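Long-range contacts in putative pachytene checkpoint protein 2 (Caenorhabditis elegans, PDB 4XGU), which hydrolyses ATP as a AAA+ protein remodeller of the PCH2 subfamily and probably has a key role in chromosome recombination during meiosis: residues B[124-129]-B[206-211]; B[246-251]-B[292-297]. One frame throughout, in Å; residues are numbered along the deposited sequence.

Contact 1: residues B[124-129]-B[206-211]; sequences LWQLPC and KSVMLE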
ATOM      1  N   LEU B 124       1.969  23.226  31.378  1.00 78.36           N
ATOM      2  CA  LEU B 124       0.815  23.656  32.157  1.00 73.62           C
ATOM      3  C   LEU B 124       0.852  25.154  32.429  1.00 71.63           C
ATOM      4  O   LEU B 124       1.829  25.673  32.969  1.00 76.25           O
ATOM      5  CB  LEU B 124       0.739  22.887  33.477  1.00 77.47           C
ATOM      6  CG  LEU B 124      -0.416  23.274  34.402  1.00 78.92           C
ATOM      7  CD1 LEU B 124      -1.756  23.065  33.712  1.00 77.44           C
ATOM      8  CD2 LEU B 124      -0.351  22.487  35.701  1.00 85.62           C
ATOM      9  N   TRP B 125      -0.216  25.845  32.051  1.00 70.28           N
ATOM     10  CA  TRP B 125      -0.324  27.279  32.293  1.00 68.17           C
ATOM     11  C   TRP B 125      -1.364  27.575  33.367  1.00 66.60           C
ATOM     12  O   TRP B 125      -2.473  27.044  33.336  1.00 75.61           O
ATOM     13  CB  TRP B 125      -0.689  28.022  31.007  1.00 69.66           C
ATOM     14  CG  TRP B 125       0.359  27.966  29.943  1.00 67.37           C
ATOM     15  CD1 TRP B 125       0.464  27.046  28.941  1.00 71.13           C
ATOM     16  CD2 TRP B 125       1.441  28.881  29.764  1.00 65.04           C
ATOM     17  NE1 TRP B 125       1.552  27.328  28.151  1.00 71.06           N
ATOM     18  CE2 TRP B 125       2.169  28.451  28.636  1.00 69.17           C
ATOM     19  CE3 TRP B 125       1.870  30.021  30.449  1.00 70.24           C
ATOM     20  CZ2 TRP B 125       3.302  29.120  28.179  1.00 78.57           C
ATOM     21  CZ3 TRP B 125       2.997  30.685  29.996  1.00 79.89           C
ATOM     22  CH2 TRP B 125       3.700  30.234  28.871  1.00 81.37           C
ATOM     23  N   GLN B 126      -0.997  28.429  34.313  1.00 61.88           N
ATOM     24  CA  GLN B 126      -1.914  28.869  35.354  1.00 58.70           C
ATOM     25  C   GLN B 126      -2.656  30.121  34.887  1.00 64.27           C
ATOM     26  O   GLN B 126      -2.037  31.151  34.627  1.00 71.95           O
ATOM     27  CB  GLN B 126      -1.146  29.146  36.650  1.00 70.90           C
ATOM     28  CG  GLN B 126      -2.015  29.292  37.885  1.00 83.87           C
ATOM     29  CD  GLN B 126      -2.679  27.991  38.282  1.00 94.03           C
ATOM     30  OE1 GLN B 126      -2.137  26.909  38.053  1.00 99.44           O
ATOM     31  NE2 GLN B 126      -3.865  28.087  38.874  1.00 94.20           N
ATOM     32  N   LEU B 127      -3.980  30.038  34.781  1.00 61.21           N
ATOM     33  CA  LEU B 127      -4.759  31.140  34.212  1.00 59.67           C
ATOM     34  C   LEU B 127      -5.500  31.974  35.255  1.00 63.22           C
ATOM     35  O   LEU B 127      -6.133  31.424  36.160  1.00 67.82           O
ATOM     36  CB  LEU B 127      -5.765  30.603  33.196  1.00 63.04           C
ATOM     37  CG  LEU B 127      -5.164  29.950  31.955  1.00 62.11           C
ATOM     38  CD1 LEU B 127      -6.255  29.655  30.934  1.00 64.31           C
ATOM     39  CD2 LEU B 127      -4.084  30.839  31.362  1.00 56.78           C
ATOM     40  N   PRO B 128      -5.449  33.309  35.113  1.00 56.14           N
ATOM     41  CA  PRO B 128      -4.730  34.036  34.054  1.00 53.54           C
ATOM     42  C   PRO B 128      -3.269  34.332  34.398  1.00 56.06           C
ATOM     43  O   PRO B 128      -2.965  34.683  35.536  1.00 63.77           O
ATOM     44  CB  PRO B 128      -5.519  35.338  33.935  1.00 52.69           C
ATOM     45  CG  PRO B 128      -6.063  35.562  35.302  1.00 57.39           C
ATOM     46  CD  PRO B 128      -6.326  34.200  35.892  1.00 55.84           C
ATOM     47  N   CYS B 129      -2.380  34.195  33.418  1.00 58.59           N
ATOM     48  CA  CYS B 129      -0.944  34.378  33.642  1.00 63.32           C
ATOM     49  C   CYS B 129      -0.411  35.672  33.058  1.00 65.51           C
ATOM     50  O   CYS B 129      -1.077  36.313  32.259  1.00 69.30           O
ATOM     51  CB  CYS B 129      -0.152  33.208  33.052  1.00 61.90           C
ATOM     52  SG  CYS B 129      -0.447  32.926  31.297  1.00 71.52           S
ATOM     53  N   LYS B 206     -10.256  28.088  40.471  1.00 82.14           N
ATOM     54  CA  LYS B 206      -8.941  27.923  39.856  1.00 80.14           C
ATOM     55  C   LYS B 206      -9.088  27.609  38.369  1.00 74.51           C
ATOM     56  O   LYS B 206     -10.030  26.932  37.969  1.00 77.52           O
ATOM     57  CB  LYS B 206      -8.154  26.814  40.567  1.00 88.51           C
ATOM     58  CG  LYS B 206      -6.781  26.524  39.976  1.00 94.76           C
ATOM     59  CD  LYS B 206      -6.046  25.449  40.765  1.00 95.88           C
ATOM     60  CE  LYS B 206      -4.702  25.124  40.131  1.00 94.07           C
ATOM     61  NZ  LYS B 206      -3.922  24.148  40.942  1.00 95.53           N
ATOM     62  N   SER B 207      -8.165  28.099  37.550  1.00 74.28           N
ATOM     63  CA  SER B 207      -8.217  27.824  36.117  1.00 73.40           C
ATOM     64  C   SER B 207      -6.836  27.496  35.561  1.00 70.64           C
ATOM     65  O   SER B 207      -5.882  28.245  35.764  1.00 77.36           O
ATOM     66  CB  SER B 207      -8.821  29.013  35.367  1.00 75.49           C
ATOM     67  OG  SER B 207      -8.891  28.753  33.978  1.00 78.07           O
ATOM     68  N   VAL B 208      -6.736  26.371  34.859  1.00 68.98           N
ATOM     69  CA  VAL B 208      -5.464  25.927  34.296  1.00 64.78           C
ATOM     70  C   VAL B 208      -5.575  25.687  32.794  1.00 66.89           C
ATOM     71  O   VAL B 208      -6.669  25.480  32.269  1.00 73.21           O
ATOM     72  CB  VAL B 208      -4.965  24.630  34.972  1.00 67.11           C
ATOM     73  CG1 VAL B 208      -4.653  24.872  36.443  1.00 65.48           C
ATOM     74  CG2 VAL B 208      -5.994  23.518  34.816  1.00 71.09           C
ATOM     75  N   MET B 209      -4.439  25.720  32.105  1.00 66.00           N
ATOM     76  CA  MET B 209      -4.397  25.394  30.682  1.00 61.56           C
ATOM     77  C   MET B 209      -3.219  24.493  30.353  1.00 63.13           C
ATOM     78  O   MET B 209      -2.082  24.777  30.728  1.00 65.48           O
ATOM     79  CB  MET B 209      -4.325  26.657  29.822  1.00 58.59           C
ATOM     80  CG  MET B 209      -3.807  26.401  28.401  1.00 54.44           C
ATOM     81  SD  MET B 209      -4.066  27.782  27.263  1.00 77.22           S
ATOM     82  CE  MET B 209      -2.851  27.421  26.003  1.00 48.03           C
ATOM     83  N   LEU B 210      -3.507  23.408  29.642  1.00 68.71           N
ATOM     84  CA  LEU B 210      -2.485  22.475  29.191  1.00 68.17           C
ATOM     85  C   LEU B 210      -2.245  22.615  27.698  1.00 69.77           C
ATOM     86  O   LEU B 210      -3.150  22.409  26.889  1.00 74.69           O
ATOM     87  CB  LEU B 210      -2.885  21.041  29.529  1.00 67.31           C
ATOM     88  CG  LEU B 210      -2.598  20.657  30.979  1.00 77.41           C
ATOM     89  CD1 LEU B 210      -3.333  19.391  31.361  1.00 82.81           C
ATOM     90  CD2 LEU B 210      -1.099  20.489  31.176  1.00 82.93           C
ATOM     91  N   GLU B 211      -1.019  22.974  27.337  1.00 66.11           N
ATOM     92  CA  GLU B 211      -0.662  23.160  25.940  1.00 71.58           C
ATOM     93  C   GLU B 211       0.167  21.991  25.423  1.00 79.28           C
ATOM     94  O   GLU B 211       1.167  21.611  26.031  1.00 88.05           O
ATOM     95  CB  GLU B 211       0.098  24.472  25.756  1.00 78.52           C
ATOM     96  CG  GLU B 211       0.465  24.771  24.315  1.00 90.57           C
ATOM     97  CD  GLU B 211       1.156  26.109  24.155  1.00 99.24           C
ATOM     98  OE1 GLU B 211       1.418  26.772  25.182  1.00103.68           O
ATOM     99  OE2 GLU B 211       1.433  26.495  22.999  1.00100.09           O
TER
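Strand 123-127 is added antiparallel to the edge strand, 206-212, of the parallel AAA+ core sheet, with W125 set against M209 and E211. W125 and M209 form a hydrogen-bonded pair: each backbone N donates to the other's O, and M209 N reaches W125 O at 2.7 Å. W125 CG stands anti to its carbonyl carbon (chi1 -65°), and E211 reaches out with an extended chain, so that the two side chains run alongside each other in the same direction. W125 NE1 then donates to E211 OE1 at 3.0 Å, a rather bent bond with the carboxylate oxygen 30° out of the ring plane. On the same face of the sheet, L127 CD1 lies against M209 CB at 3.7 Å.

The other face carries L124, Q126, V208 and L210. A single methyl, L124 CD1, meets L210 CD2 at 3.7 Å and V208 CB at 3.8 Å. The bent chain of Q126 crosses the extended K206 at about a right angle, with Q126 NE2 3.3 Å from K206 CE. E211 also touches K190 of helix 185-199, the helix that follows the Walker A loop. Strand 123-127 thus extends the 5-1-4-3-2 sheet characteristic of AAA+ ATPases, pairing antiparallel with strand 2, at its edge.

Contact 2: residues B[246-251]-B[292-297]; sequences MVFVLI and NVLILC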
ATOM      1  N   MET B 246     -11.708  24.916  35.771  1.00 90.25           N
ATOM      2  CA  MET B 246     -11.827  24.665  34.343  1.00 88.28           C
ATOM      3  C   MET B 246     -10.452  24.476  33.719  1.00 84.58           C
ATOM      4  O   MET B 246      -9.503  25.191  34.049  1.00 82.68           O
ATOM      5  CB  MET B 246     -12.593  25.795  33.644  1.00 84.59           C
ATOM      6  CG  MET B 246     -11.887  27.139  33.604  1.00 82.03           C
ATOM      7  SD  MET B 246     -12.966  28.464  33.008  1.00 88.33           S
ATOM      8  CE  MET B 246     -13.679  27.704  31.551  1.00 79.08           C
ATOM      9  N   VAL B 247     -10.345  23.489  32.834  1.00 85.88           N
ATOM     10  CA  VAL B 247      -9.079  23.203  32.176  1.00 84.39           C
ATOM     11  C   VAL B 247      -9.183  23.473  30.675  1.00 72.96           C
ATOM     12  O   VAL B 247     -10.210  23.215  30.043  1.00 71.76           O
ATOM     13  CB  VAL B 247      -8.616  21.742  32.443  1.00 63.58           C
ATOM     14  CG1 VAL B 247      -8.961  21.335  33.870  1.00 61.48           C
ATOM     15  CG2 VAL B 247      -9.230  20.770  31.460  1.00 66.38           C
ATOM     16  N   PHE B 248      -8.121  24.044  30.119  1.00 65.90           N
ATOM     17  CA  PHE B 248      -8.057  24.327  28.694  1.00 61.74           C
ATOM     18  C   PHE B 248      -6.987  23.466  28.049  1.00 66.26           C
ATOM     19  O   PHE B 248      -5.864  23.392  28.543  1.00 74.48           O
ATOM     20  CB  PHE B 248      -7.758  25.805  28.441  1.00 62.21           C
ATOM     21  CG  PHE B 248      -8.897  26.724  28.764  1.00 61.43           C
ATOM     22  CD1 PHE B 248      -9.055  27.233  30.043  1.00 65.68           C
ATOM     23  CD2 PHE B 248      -9.803  27.093  27.786  1.00 57.71           C
ATOM     24  CE1 PHE B 248     -10.102  28.087  30.343  1.00 62.62           C
ATOM     25  CE2 PHE B 248     -10.852  27.946  28.077  1.00 58.03           C
ATOM     26  CZ  PHE B 248     -11.002  28.445  29.358  1.00 58.72           C
ATOM     27  N   VAL B 249      -7.329  22.814  26.946  1.00 56.19           N
ATOM     28  CA  VAL B 249      -6.343  22.016  26.234  1.00 58.30           C
ATOM     29  C   VAL B 249      -6.094  22.587  24.849  1.00 62.49           C
ATOM     30  O   VAL B 249      -6.977  22.576  23.993  1.00 64.13           O
ATOM     31  CB  VAL B 249      -6.778  20.551  26.114  1.00 61.40           C
ATOM     32  CG1 VAL B 249      -5.760  19.766  25.305  1.00 64.17           C
ATOM     33  CG2 VAL B 249      -6.958  19.940  27.494  1.00 64.45           C
ATOM     34  N   LEU B 250      -4.887  23.100  24.641  1.00 61.38           N
ATOM     35  CA  LEU B 250      -4.496  23.625  23.343  1.00 65.99           C
ATOM     36  C   LEU B 250      -3.644  22.606  22.595  1.00 74.32           C
ATOM     37  O   LEU B 250      -2.729  22.013  23.164  1.00 84.11           O
ATOM     38  CB  LEU B 250      -3.735  24.943  23.500  1.00 65.39           C
ATOM     39  CG  LEU B 250      -3.176  25.542  22.209  1.00 63.42           C
ATOM     40  CD1 LEU B 250      -4.302  25.844  21.235  1.00 63.85           C
ATOM     41  CD2 LEU B 250      -2.367  26.793  22.498  1.00 62.06           C
ATOM     42  N   ILE B 251      -3.958  22.403  21.320  1.00 72.61           N
ATOM     43  CA  ILE B 251      -3.213  21.471  20.483  1.00 70.32           C
ATOM     44  C   ILE B 251      -2.748  22.164  19.202  1.00 74.41           C
ATOM     45  O   ILE B 251      -3.563  22.569  18.373  1.00 74.34           O
ATOM     46  CB  ILE B 251      -4.062  20.234  20.139  1.00 69.24           C
ATOM     47  CG1 ILE B 251      -4.480  19.510  21.422  1.00 65.75           C
ATOM     48  CG2 ILE B 251      -3.296  19.294  19.223  1.00 71.06           C
ATOM     49  CD1 ILE B 251      -5.598  18.517  21.233  1.00 58.87           C
ATOM     50  N   ASN B 292     -16.377  20.911  32.910  1.00 83.01           N
ATOM     51  CA  ASN B 292     -15.402  21.942  33.247  1.00 75.05           C
ATOM     52  C   ASN B 292     -14.148  21.886  32.379  1.00 68.02           C
ATOM     53  O   ASN B 292     -13.063  22.255  32.819  1.00 70.18           O
ATOM     54  CB  ASN B 292     -15.006  21.828  34.719  1.00 82.24           C
ATOM     55  CG  ASN B 292     -14.232  20.558  35.017  1.00 87.52           C
ATOM     56  OD1 ASN B 292     -14.385  19.547  34.331  1.00 93.10           O
ATOM     57  ND2 ASN B 292     -13.391  20.604  36.044  1.00 90.44           N
ATOM     58  N   VAL B 293     -14.297  21.421  31.145  1.00 63.78           N
ATOM     59  CA  VAL B 293     -13.156  21.257  30.256  1.00 58.51           C
ATOM     60  C   VAL B 293     -13.433  21.896  28.900  1.00 61.82           C
ATOM     61  O   VAL B 293     -14.571  21.924  28.447  1.00 67.27           O
ATOM     62  CB  VAL B 293     -12.813  19.766  30.069  1.00 61.96           C
ATOM     63  CG1 VAL B 293     -11.698  19.593  29.067  1.00 64.14           C
ATOM     64  CG2 VAL B 293     -12.423  19.145  31.395  1.00 65.44           C
ATOM     65  N   LEU B 294     -12.393  22.422  28.263  1.00 61.92           N
ATOM     66  CA  LEU B 294     -12.528  23.004  26.936  1.00 59.81           C
ATOM     67  C   LEU B 294     -11.258  22.773  26.126  1.00 67.69           C
ATOM     68  O   LEU B 294     -10.165  23.144  26.557  1.00 78.41           O
ATOM     69  CB  LEU B 294     -12.829  24.495  27.047  1.00 54.67           C
ATOM     70  CG  LEU B 294     -13.307  25.180  25.775  1.00 59.72           C
ATOM     71  CD1 LEU B 294     -14.552  24.485  25.267  1.00 68.30           C
ATOM     72  CD2 LEU B 294     -13.586  26.639  26.063  1.00 60.43           C
ATOM     73  N   ILE B 295     -11.393  22.159  24.955  1.00 64.57           N
ATOM     74  CA  ILE B 295     -10.219  21.842  24.147  1.00 65.50           C
ATOM     75  C   ILE B 295     -10.175  22.668  22.861  1.00 67.99           C
ATOM     76  O   ILE B 295     -11.172  22.791  22.147  1.00 71.01           O
ATOM     77  CB  ILE B 295     -10.161  20.336  23.815  1.00 69.68           C
ATOM     78  CG1 ILE B 295     -11.422  19.885  23.089  1.00 76.25           C
ATOM     79  CG2 ILE B 295     -10.025  19.521  25.089  1.00 77.61           C
ATOM     80  CD1 ILE B 295     -11.554  18.380  22.993  1.00 81.60           C
ATOM     81  N   LEU B 296      -9.012  23.250  22.585  1.00 67.92           N
ATOM     82  CA  LEU B 296      -8.843  24.127  21.432  1.00 58.40           C
ATOM     83  C   LEU B 296      -7.764  23.596  20.495  1.00 62.79           C
ATOM     84  O   LEU B 296      -6.674  23.236  20.934  1.00 72.14           O
ATOM     85  CB  LEU B 296      -8.491  25.549  21.879  1.00 59.42           C
ATOM     86  CG  LEU B 296      -9.441  26.277  22.835  1.00 59.54           C
ATOM     87  CD1 LEU B 296      -9.095  25.997  24.290  1.00 64.15           C
ATOM     88  CD2 LEU B 296      -9.420  27.766  22.557  1.00 58.32           C
ATOM     89  N   CYS B 297      -8.072  23.559  19.204  1.00 62.83           N
ATOM     90  CA  CYS B 297      -7.143  23.036  18.209  1.00 63.33           C
ATOM     91  C   CYS B 297      -6.823  24.073  17.136  1.00 66.37           C
ATOM     92  O   CYS B 297      -7.664  24.902  16.787  1.00 67.23           O
ATOM     93  CB  CYS B 297      -7.718  21.776  17.559  1.00 66.31           C
ATOM     94  SG  CYS B 297      -8.146  20.465  18.724  1.00 92.44           S
TER
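V247, V249 and I251 pair with V293, I295 and C297 in the parallel core of the AAA+ P-loop fold, where the Walker B strand, 245-251, lies beside 293-299, the strand that leads toward sensor 1 in this family. The axes diverge by only 16°.

Five backbone hydrogen bonds alternate between the strands. V247 N takes N292 O at 3.0 Å, L294 N takes V247 O, V249 N takes L294 O at 2.9 Å, L296 N takes V249 O, and I251 N takes L296 O. Several acceptors also receive a CA-H contact; L294 O, for instance, lies 3.2 Å from F248 CA.

Apolar packing divides between the two faces. Toward helix 185-199, which follows the Walker A loop, F248 and L294 lie alongside each other, pointing the same way, with F248 CE2 3.6 Å from L294 CD2. L296 comes across instead, bringing CD1 into the ring plane at its edge, 3.7 Å from F248 CD2. The ring also rests on A193 and L196, and an alanine here would probably open a gap beneath that helix and leave both leucine methyls without their partner.

The opposite face adds branched side chains, and I295 also packs on I284 and I287 of helix 275-288. I295 CG1 sits between the backbone N and the carbonyl carbon (chi1 57°) and leads away from V249, which leaves the other branch, I295 CG2, to meet V249 CB at 3.6 Å.

The two contacts are joints of one sheet with a single further joint between them, that of strand 206-212, used in contact 1, and strand 245-251, used in contact 2; their centres are about 10 Å apart. Probable backbone hydrogen bonds tie them at L210, whose O lies 2.9 Å from L250 N. Side chains continue the seam on the face toward helix 185-199, where M209 CE packs 3.6 Å from L250 CD2. The C-terminal ends of strands 206-212 and 245-251 approach the nucleotide site. The side chains of E211 and L250 each lie about 4 Å from that of T186, a predicted ATP-binding residue, and about 8 Å from the bound ADP, and both touch the Walker A residues.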